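Long-range contacts in phytoene synthase (Enterococcus hirae, PDB 5IYS), which probably joins two farnesyl diphosphate molecules head to head into dehydrosqualene, with magnesium ions at the diphosphates: residues 35-40 / 239-244; 246-251 / 273-278. All blocks are in the same frame, centred on the assembly; numbering follows the deposited sequence.

Contact 1 of 2, residues 35-40 / 239-244; sequences SQLPKR and RQALAS
With CG set beside its backbone N (chi1 -65°) and the chain running on extended, Gln36 carries its amide across to helix 236-258, where Gln240, bent at chi2 (59°), turns its own amide to meet it. The two amide planes stand 77° apart. Gln240 NE2 gives a hydrogen bond to Gln36 OE1 at 3.1 Å, the donor tilted from the carbonyl plane. On the other branch Gln36 NE2 points almost straight at Ser244 OG, 3.0 Å away and within the Gln36 amide plane. Ser244 OG donates a hydrogen bond to Gln240 O at 2.7 Å, and that carbonyl also accepts from Ser244 N on the opposite face. Each end of the Gln36 amide thus has a partner one helical turn from the other, and NE2 also bonds to Ala33 O, which together fix its rotation. Beside this polar patch, Leu37 CG rests on Ala241 CB at 3.6 Å. A water accepts from Ala241 N and reaches Gln36 O weakly. Helix 272-287 covers the amides, taking a second bond from Gln240 NE2 at Leu279 O. The contact ties the linker between helices 28-34 and 39-60 to helix 236-258; Leu37 also packs on Ala42 and Val45 of helix 39-60.

Contact 2 of 2, residues 246-251 / 273-278; sequences AFIYRE and YRKVQL. With FPS (S-[(2E,6E)-3,7,11-trimethyldodeca-2,6,10-trienyl] trihydrogen thiodiphosphate), chain G.
One of the two farnesyl thiodiphosphate pockets in this all-helical isoprenoid synthase fold of the squalene/phytoene synthase family has helix 236-258 in its wall, and helix 272-287 packs against the side of that helix turned from the ligand. The two short segments run at 134°, their axes 9.7 Å apart at closest approach. Tyr249 looks away from the partner helix, and its OH donates to O2B of the ligand diphosphate at 2.8 Å. On the other side of the helix, Leu278 fits among three side chains: CD1 meets Glu251 CB at 3.7 Å and comes near Ile248 CG1, while CD2 approaches the edge of the Phe247 ring at CD2. The guanidinium NH2 of Arg250 sits over the centre of one face of that ring. Ile248 CG2 lies across the aliphatic chain of Lys275, meeting CE at 4.2 Å. Toward the start of helix 272-287, Arg274 grips Glu251 side-on in a salt bridge, its plane turned 71° from the carboxylate. NH2 bonds to Glu251 OE1 at 3.1 Å, and NH1 has further partners in Gln277 and Glu281. Arg274 NE points nearly straight at Glu251 OE2, 3.0 Å away, meeting that oxygen from above the carboxylate plane.

Contact 1 and contact 2 both use helix 236-258, at adjoining stretches whose contact centres lie 14 Å apart, and both are mostly buried. Helix 272-287 pairs directly with 246-251 in contact 2, whereas in contact 1 it lies beside the pair, through Leu279, Val282 and Lys283. Their polar chemistry differs: residues 35-40 and 239-244 are held by neutral amides and a serine hydroxyl, while 246-251 and 273-278 add a charged pair, at partly exposed positions, to a larger apolar interface. Leu242 and Tyr249 place both segments of the shared helix on the same farnesyl thiodiphosphate pocket.

Contact 1 of 2, residues 35-40 / 239-244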
ATOM      1  N   SER A  35     -13.471   4.123  -4.062  1.00 19.67           N
ATOM      2  CA  SER A  35     -14.702   4.881  -4.167  1.00 20.05           C
ATOM      3  C   SER A  35     -15.842   4.027  -4.707  1.00 19.54           C
ATOM      4  O   SER A  35     -17.007   4.395  -4.569  1.00 19.53           O
ATOM      5  CB  SER A  35     -14.490   6.115  -5.053  1.00 21.30           C
ATOM      6  OG  SER A  35     -14.455   5.713  -6.410  1.00 24.97           O
ATOM      7  N   GLN A  36     -15.519   2.835  -5.190  1.00 19.03           N
ATOM      8  CA  GLN A  36     -16.549   1.888  -5.628  1.00 19.08           C
ATOM      9  C   GLN A  36     -17.225   1.133  -4.482  1.00 17.06           C
ATOM     10  O   GLN A  36     -18.190   0.414  -4.721  1.00 19.64           O
ATOM     11  CB  GLN A  36     -15.947   0.878  -6.599  1.00 17.09           C
ATOM     12  CG  GLN A  36     -15.483   1.555  -7.892  1.00 17.09           C
ATOM     13  CD  GLN A  36     -14.717   0.603  -8.787  1.00 18.40           C
ATOM     14  OE1 GLN A  36     -15.226   0.100  -9.797  1.00 18.18           O
ATOM     15  NE2 GLN A  36     -13.521   0.256  -8.345  1.00 16.91           N
ATOM     16  N   LEU A  37     -16.671   1.238  -3.276  1.00 15.40           N
ATOM     17  CA  LEU A  37     -17.311   0.699  -2.074  1.00 16.59           C
ATOM     18  C   LEU A  37     -18.565   1.476  -1.755  1.00 17.47           C
ATOM     19  O   LEU A  37     -18.669   2.670  -2.069  1.00 19.81           O
ATOM     20  CB  LEU A  37     -16.356   0.835  -0.885  1.00 18.62           C
ATOM     21  CG  LEU A  37     -15.108  -0.030  -0.933  1.00 18.83           C
ATOM     22  CD1 LEU A  37     -14.145   0.337   0.239  1.00 16.61           C
ATOM     23  CD2 LEU A  37     -15.606  -1.481  -0.881  1.00 19.95           C
ATOM     24  N   PRO A  38     -19.502   0.831  -1.055  1.00 19.11           N
ATOM     25  CA  PRO A  38     -20.582   1.612  -0.459  1.00 19.79           C
ATOM     26  C   PRO A  38     -19.970   2.729   0.390  1.00 20.01           C
ATOM     27  O   PRO A  38     -18.911   2.522   0.992  1.00 18.01           O
ATOM     28  CB  PRO A  38     -21.258   0.610   0.475  1.00 21.18           C
ATOM     29  CG  PRO A  38     -20.885  -0.760  -0.062  1.00 22.30           C
ATOM     30  CD  PRO A  38     -19.483  -0.573  -0.588  1.00 17.91           C
ATOM     31  N   LYS A  39     -20.712   3.820   0.541  1.00 19.53           N
ATOM     32  CA  LYS A  39     -20.178   5.096   1.005  1.00 19.99           C
ATOM     33  C   LYS A  39     -19.486   4.969   2.364  1.00 17.69           C
ATOM     34  O   LYS A  39     -18.385   5.455   2.515  1.00 17.33           O
ATOM     35  CB  LYS A  39     -21.299   6.146   1.104  1.00 21.67           C
ATOM     36  CG  LYS A  39     -20.810   7.546   1.488  1.00 24.07           C
ATOM     37  CD  LYS A  39     -21.857   8.648   1.252  1.00 31.94           C
ATOM     38  CE  LYS A  39     -21.321  10.024   1.699  1.00 40.46           C
ATOM     39  NZ  LYS A  39     -22.350  11.065   2.069  1.00 45.27           N
ATOM     40  N   ARG A  40     -20.141   4.364   3.359  1.00 18.10           N
ATOM     41  CA  ARG A  40     -19.572   4.306   4.698  1.00 17.44           C
ATOM     42  C   ARG A  40     -18.313   3.462   4.805  1.00 18.47           C
ATOM     43  O   ARG A  40     -17.389   3.812   5.556  1.00 16.41           O
ATOM     44  CB  ARG A  40     -20.606   3.918   5.750  1.00 16.12           C
ATOM     45  CG  ARG A  40     -21.690   4.978   5.867  1.00 22.67           C
ATOM     46  CD  ARG A  40     -22.964   4.514   6.582  1.00 23.78           C
ATOM     47  NE  ARG A  40     -23.936   5.585   6.416  1.00 25.72           N
ATOM     48  CZ  ARG A  40     -24.480   6.292   7.406  1.00 28.20           C
ATOM     49  NH1 ARG A  40     -24.361   5.916   8.681  1.00 21.78           N
ATOM     50  NH2 ARG A  40     -25.162   7.382   7.095  1.00 28.70           N
ATOM     51  N   ARG A 239     -15.909  -6.480  -3.518  1.00 15.43           N
ATOM     52  CA  ARG A 239     -14.991  -7.097  -4.453  1.00 16.30           C
ATOM     53  C   ARG A 239     -14.497  -6.212  -5.590  1.00 14.83           C
ATOM     54  O   ARG A 239     -13.343  -6.299  -5.973  1.00 16.74           O
ATOM     55  CB  ARG A 239     -15.644  -8.346  -5.051  1.00 18.39           C
ATOM     56  CG  ARG A 239     -15.802  -9.426  -4.003  1.00 16.67           C
ATOM     57  CD  ARG A 239     -16.384 -10.692  -4.677  1.00 20.13           C
ATOM     58  NE  ARG A 239     -16.851 -11.573  -3.624  1.00 23.68           N
ATOM     59  CZ  ARG A 239     -17.814 -12.471  -3.762  1.00 26.35           C
ATOM     60  NH1 ARG A 239     -18.446 -12.595  -4.919  1.00 27.94           N
ATOM     61  NH2 ARG A 239     -18.092 -13.274  -2.742  1.00 26.95           N
ATOM     62  N   GLN A 240     -15.405  -5.505  -6.249  1.00 15.09           N
ATOM     63  CA  GLN A 240     -15.041  -4.659  -7.391  1.00 15.75           C
ATOM     64  C   GLN A 240     -13.993  -3.627  -6.963  1.00 14.59           C
ATOM     65  O   GLN A 240     -12.975  -3.438  -7.642  1.00 13.34           O
ATOM     66  CB  GLN A 240     -16.315  -3.957  -7.885  1.00 17.34           C
ATOM     67  CG  GLN A 240     -16.147  -2.950  -9.019  1.00 18.16           C
ATOM     68  CD  GLN A 240     -15.544  -3.532 -10.279  1.00 22.26           C
ATOM     69  OE1 GLN A 240     -15.847  -4.673 -10.672  1.00 22.04           O
ATOM     70  NE2 GLN A 240     -14.795  -2.703 -10.992  1.00 17.45           N
ATOM     71  N   ALA A 241     -14.182  -3.034  -5.793  1.00 13.73           N
ATOM     72  CA  ALA A 241     -13.220  -2.005  -5.307  1.00 14.14           C
ATOM     73  C   ALA A 241     -11.857  -2.620  -4.990  1.00 18.15           C
ATOM     74  O   ALA A 241     -10.812  -2.098  -5.403  1.00 15.08           O
ATOM     75  CB  ALA A 241     -13.804  -1.286  -4.072  1.00 14.48           C
ATOM     76  N   LEU A 242     -11.844  -3.769  -4.314  1.00 14.33           N
ATOM     77  CA  LEU A 242     -10.564  -4.326  -3.928  1.00 14.81           C
ATOM     78  C   LEU A 242      -9.790  -4.852  -5.136  1.00 14.48           C
ATOM     79  O   LEU A 242      -8.587  -4.665  -5.260  1.00 13.95           O
ATOM     80  CB  LEU A 242     -10.795  -5.464  -2.921  1.00 20.01           C
ATOM     81  CG  LEU A 242      -9.541  -6.257  -2.555  1.00 16.61           C
ATOM     82  CD1 LEU A 242      -8.513  -5.439  -1.835  1.00 17.49           C
ATOM     83  CD2 LEU A 242      -9.939  -7.507  -1.735  1.00 25.54           C
ATOM     84  N   ALA A 243     -10.448  -5.628  -5.999  1.00 15.07           N
ATOM     85  CA  ALA A 243      -9.812  -6.048  -7.239  1.00 16.08           C
ATOM     86  C   ALA A 243      -9.344  -4.893  -8.118  1.00 16.16           C
ATOM     87  O   ALA A 243      -8.246  -4.925  -8.700  1.00 17.11           O
ATOM     88  CB  ALA A 243     -10.775  -6.986  -8.005  1.00 16.95           C
ATOM     89  N   SER A 244     -10.157  -3.840  -8.221  1.00 17.25           N
ATOM     90  CA  SER A 244      -9.717  -2.618  -8.915  1.00 17.09           C
ATOM     91  C   SER A 244      -8.403  -2.071  -8.361  1.00 17.16           C
ATOM     92  O   SER A 244      -7.457  -1.766  -9.117  1.00 16.02           O
ATOM     93  CB  SER A 244     -10.794  -1.517  -8.882  1.00 15.08           C
ATOM     94  OG  SER A 244     -11.927  -1.966  -9.592  1.00 17.44           O
TER
HETATM   95  O   HOH W   1     -16.940  -2.737  -4.394  1.00 15.85           O

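Contact 2 of 2, residues 246-251 / 273-278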
ATOM      1  N   ALA A 246      -6.090  -3.637  -6.793  1.00 14.09           N
ATOM      2  CA  ALA A 246      -5.045  -4.564  -7.156  1.00 16.58           C
ATOM      3  C   ALA A 246      -4.648  -4.407  -8.642  1.00 16.45           C
ATOM      4  O   ALA A 246      -3.460  -4.429  -8.950  1.00 14.81           O
ATOM      5  CB  ALA A 246      -5.492  -6.030  -6.827  1.00 16.22           C
ATOM      6  N   PHE A 247      -5.630  -4.451  -9.557  1.00 13.62           N
ATOM      7  CA  PHE A 247      -5.325  -4.434 -10.994  1.00 16.71           C
ATOM      8  C   PHE A 247      -4.699  -3.103 -11.401  1.00 16.96           C
ATOM      9  O   PHE A 247      -3.704  -3.061 -12.148  1.00 17.12           O
ATOM     10  CB  PHE A 247      -6.598  -4.634 -11.820  1.00 15.95           C
ATOM     11  CG  PHE A 247      -6.967  -6.082 -12.063  1.00 18.49           C
ATOM     12  CD1 PHE A 247      -7.232  -6.934 -11.008  1.00 19.51           C
ATOM     13  CD2 PHE A 247      -7.299  -6.499 -13.354  1.00 23.80           C
ATOM     14  CE1 PHE A 247      -7.687  -8.258 -11.234  1.00 19.79           C
ATOM     15  CE2 PHE A 247      -7.776  -7.783 -13.593  1.00 28.17           C
ATOM     16  CZ  PHE A 247      -7.951  -8.671 -12.528  1.00 23.73           C
ATOM     17  N   ILE A 248      -5.232  -2.014 -10.861  1.00 14.93           N
ATOM     18  CA  ILE A 248      -4.620  -0.712 -11.159  1.00 16.10           C
ATOM     19  C   ILE A 248      -3.170  -0.646 -10.670  1.00 15.81           C
ATOM     20  O   ILE A 248      -2.299  -0.146 -11.388  1.00 16.42           O
ATOM     21  CB  ILE A 248      -5.493   0.457 -10.663  1.00 16.09           C
ATOM     22  CG1 ILE A 248      -6.750   0.506 -11.536  1.00 16.10           C
ATOM     23  CG2 ILE A 248      -4.776   1.814 -10.698  1.00 15.87           C
ATOM     24  CD1 ILE A 248      -7.954   1.157 -10.853  1.00 17.52           C
ATOM     25  N   TYR A 249      -2.911  -1.079  -9.433  1.00 15.80           N
ATOM     26  CA  TYR A 249      -1.548  -0.991  -8.930  1.00 17.11           C
ATOM     27  C   TYR A 249      -0.603  -1.902  -9.737  1.00 15.17           C
ATOM     28  O   TYR A 249       0.486  -1.470 -10.117  1.00 15.84           O
ATOM     29  CB  TYR A 249      -1.476  -1.261  -7.422  1.00 12.57           C
ATOM     30  CG  TYR A 249      -0.439  -0.389  -6.773  1.00 18.66           C
ATOM     31  CD1 TYR A 249      -0.670   0.968  -6.590  1.00 19.92           C
ATOM     32  CD2 TYR A 249       0.812  -0.900  -6.457  1.00 18.81           C
ATOM     33  CE1 TYR A 249       0.266   1.772  -5.985  1.00 21.15           C
ATOM     34  CE2 TYR A 249       1.781  -0.104  -5.851  1.00 19.45           C
ATOM     35  CZ  TYR A 249       1.500   1.228  -5.642  1.00 22.11           C
ATOM     36  OH  TYR A 249       2.448   2.032  -5.084  1.00 22.33           O
ATOM     37  N   ARG A 250      -1.064  -3.107 -10.069  1.00 16.90           N
ATOM     38  CA  ARG A 250      -0.241  -4.106 -10.763  1.00 18.34           C
ATOM     39  C   ARG A 250       0.162  -3.636 -12.156  1.00 20.10           C
ATOM     40  O   ARG A 250       1.208  -4.021 -12.688  1.00 16.69           O
ATOM     41  CB  ARG A 250      -1.016  -5.422 -10.934  1.00 17.73           C
ATOM     42  CG  ARG A 250      -0.220  -6.480 -11.694  1.00 20.86           C
ATOM     43  CD  ARG A 250      -0.944  -7.832 -11.650  1.00 21.80           C
ATOM     44  NE  ARG A 250      -2.221  -7.708 -12.350  1.00 22.74           N
ATOM     45  CZ  ARG A 250      -3.089  -8.702 -12.494  1.00 28.27           C
ATOM     46  NH1 ARG A 250      -2.819  -9.885 -11.952  1.00 23.35           N
ATOM     47  NH2 ARG A 250      -4.254  -8.490 -13.105  1.00 21.06           N
ATOM     48  N   GLU A 251      -0.767  -2.935 -12.796  1.00 18.60           N
ATOM     49  CA  GLU A 251      -0.534  -2.339 -14.117  1.00 20.78           C
ATOM     50  C   GLU A 251       0.726  -1.500 -14.227  1.00 20.85           C
ATOM     51  O   GLU A 251       1.356  -1.446 -15.292  1.00 20.27           O
ATOM     52  CB  GLU A 251      -1.771  -1.513 -14.530  1.00 20.19           C
ATOM     53  CG  GLU A 251      -1.595  -0.792 -15.870  1.00 23.31           C
ATOM     54  CD  GLU A 251      -1.692  -1.715 -17.074  1.00 33.24           C
ATOM     55  OE1 GLU A 251      -2.037  -2.906 -16.914  1.00 27.61           O
ATOM     56  OE2 GLU A 251      -1.366  -1.251 -18.192  1.00 31.96           O
ATOM     57  N   TYR A 273      -7.894   6.690 -18.849  1.00 21.56           N
ATOM     58  CA  TYR A 273      -8.449   5.771 -19.836  1.00 21.95           C
ATOM     59  C   TYR A 273      -8.121   4.312 -19.463  1.00 20.54           C
ATOM     60  O   TYR A 273      -8.967   3.434 -19.534  1.00 21.96           O
ATOM     61  CB  TYR A 273      -7.881   6.112 -21.223  1.00 21.53           C
ATOM     62  CG  TYR A 273      -8.331   5.205 -22.341  1.00 21.81           C
ATOM     63  CD1 TYR A 273      -9.533   5.453 -23.011  1.00 26.63           C
ATOM     64  CD2 TYR A 273      -7.521   4.179 -22.801  1.00 23.35           C
ATOM     65  CE1 TYR A 273      -9.907   4.698 -24.121  1.00 26.37           C
ATOM     66  CE2 TYR A 273      -7.915   3.378 -23.884  1.00 32.22           C
ATOM     67  CZ  TYR A 273      -9.099   3.661 -24.552  1.00 29.67           C
ATOM     68  OH  TYR A 273      -9.456   2.917 -25.660  1.00 28.30           O
ATOM     69  N   ARG A 274      -6.857   4.019 -19.192  1.00 20.80           N
ATOM     70  CA  ARG A 274      -6.429   2.675 -18.833  1.00 18.32           C
ATOM     71  C   ARG A 274      -7.021   2.154 -17.505  1.00 17.43           C
ATOM     72  O   ARG A 274      -7.459   1.003 -17.398  1.00 16.38           O
ATOM     73  CB  ARG A 274      -4.895   2.663 -18.781  1.00 21.68           C
ATOM     74  CG  ARG A 274      -4.280   1.309 -18.584  1.00 24.21           C
ATOM     75  CD  ARG A 274      -4.699   0.326 -19.669  1.00 24.90           C
ATOM     76  NE  ARG A 274      -4.143  -0.980 -19.326  1.00 26.51           N
ATOM     77  CZ  ARG A 274      -4.774  -2.129 -19.478  1.00 26.94           C
ATOM     78  NH1 ARG A 274      -5.941  -2.145 -20.095  1.00 34.68           N
ATOM     79  NH2 ARG A 274      -4.210  -3.252 -19.058  1.00 29.78           N
ATOM     80  N   LYS A 275      -7.207   3.061 -16.564  1.00 16.73           N
ATOM     81  CA  LYS A 275      -7.916   2.735 -15.316  1.00 20.97           C
ATOM     82  C   LYS A 275      -9.354   2.317 -15.556  1.00 20.65           C
ATOM     83  O   LYS A 275      -9.837   1.344 -14.972  1.00 20.22           O
ATOM     84  CB  LYS A 275      -7.880   3.891 -14.331  1.00 20.22           C
ATOM     85  CG  LYS A 275      -6.470   4.115 -13.773  1.00 21.97           C
ATOM     86  CD  LYS A 275      -6.438   5.291 -12.796  1.00 30.46           C
ATOM     87  CE  LYS A 275      -4.991   5.613 -12.393  1.00 37.80           C
ATOM     88  NZ  LYS A 275      -4.826   7.006 -11.895  1.00 32.80           N
ATOM     89  N   VAL A 276     -10.006   2.999 -16.489  1.00 19.88           N
ATOM     90  CA  VAL A 276     -11.400   2.651 -16.798  1.00 21.01           C
ATOM     91  C   VAL A 276     -11.450   1.293 -17.471  1.00 18.43           C
ATOM     92  O   VAL A 276     -12.297   0.457 -17.152  1.00 19.22           O
ATOM     93  CB  VAL A 276     -12.076   3.723 -17.711  1.00 21.38           C
ATOM     94  CG1 VAL A 276     -13.431   3.178 -18.273  1.00 21.87           C
ATOM     95  CG2 VAL A 276     -12.334   4.985 -16.884  1.00 22.13           C
ATOM     96  N   GLN A 277     -10.503   1.047 -18.364  1.00 17.30           N
ATOM     97  CA  GLN A 277     -10.412  -0.258 -18.997  1.00 19.60           C
ATOM     98  C   GLN A 277     -10.244  -1.349 -17.952  1.00 19.60           C
ATOM     99  O   GLN A 277     -10.843  -2.426 -18.044  1.00 18.82           O
ATOM    100  CB  GLN A 277      -9.211  -0.316 -19.945  1.00 19.57           C
ATOM    101  CG  GLN A 277      -9.456   0.394 -21.245  1.00 25.26           C
ATOM    102  CD  GLN A 277      -8.303   0.193 -22.204  1.00 32.93           C
ATOM    103  OE1 GLN A 277      -7.143   0.371 -21.828  1.00 30.09           O
ATOM    104  NE2 GLN A 277      -8.619  -0.155 -23.452  1.00 30.82           N
ATOM    105  N   LEU A 278      -9.388  -1.080 -16.978  1.00 18.32           N
ATOM    106  CA  LEU A 278      -9.133  -2.048 -15.918  1.00 19.78           C
ATOM    107  C   LEU A 278     -10.350  -2.326 -15.022  1.00 19.74           C
ATOM    108  O   LEU A 278     -10.618  -3.483 -14.650  1.00 18.32           O
ATOM    109  CB  LEU A 278      -7.902  -1.618 -15.087  1.00 20.70           C
ATOM    110  CG  LEU A 278      -6.560  -1.884 -15.795  1.00 18.01           C
ATOM    111  CD1 LEU A 278      -5.363  -1.074 -15.267  1.00 19.08           C
ATOM    112  CD2 LEU A 278      -6.201  -3.343 -15.805  1.00 19.36           C
TER
HETATM  113  C1  FPS G 506       0.929   2.924  -2.228  1.00 41.38           C
HETATM  114  S1  FPS G 506       0.266   4.276  -1.329  1.00 41.48           S
HETATM  115  C2  FPS G 506       0.463   1.731  -1.414  1.00 37.31           C
HETATM  116  C3  FPS G 506       1.174   0.604  -1.240  1.00 38.26           C
HETATM  117  C4  FPS G 506       2.516   0.433  -1.889  1.00 34.47           C
HETATM  118  C5  FPS G 506       0.634  -0.545  -0.410  1.00 33.77           C
HETATM  119  C6  FPS G 506      -0.742  -0.305   0.210  1.00 33.25           C
HETATM  120  C7  FPS G 506      -1.306  -1.638   0.660  1.00 23.11           C
HETATM  121  C8  FPS G 506      -2.616  -1.931   0.569  1.00 23.82           C
HETATM  122  C10 FPS G 506      -3.075  -3.244   1.165  1.00 18.71           C
HETATM  123  C9  FPS G 506      -3.634  -0.988  -0.025  1.00 24.60           C
HETATM  124  C11 FPS G 506      -3.813  -4.050   0.093  1.00 20.62           C
HETATM  125  C12 FPS G 506      -4.449  -5.293   0.693  1.00 17.93           C
HETATM  126  C13 FPS G 506      -5.726  -5.369   1.132  1.00 20.11           C
HETATM  127  C14 FPS G 506      -6.254  -6.671   1.679  1.00 20.31           C
HETATM  128  C15 FPS G 506      -6.666  -4.194   1.065  1.00 23.53           C
HETATM  129  PA  FPS G 506       0.152   5.979  -2.492  1.00 39.78           P
HETATM  130  O1A FPS G 506      -0.911   6.873  -2.027  1.00 38.97           O
HETATM  131  O2A FPS G 506       1.550   6.700  -2.114  1.00 46.92           O
HETATM  132  O3A FPS G 506       0.192   5.746  -4.070  1.00 46.79           O
HETATM  133  PB  FPS G 506       1.672   5.661  -4.736  1.00 43.56           P
HETATM  134  O1B FPS G 506       2.092   7.003  -5.267  1.00 45.94           O
HETATM  135  O2B FPS G 506       1.521   4.563  -5.763  1.00 39.85           O
HETATM  136  O3B FPS G 506       2.754   5.244  -3.763  1.00 50.92           O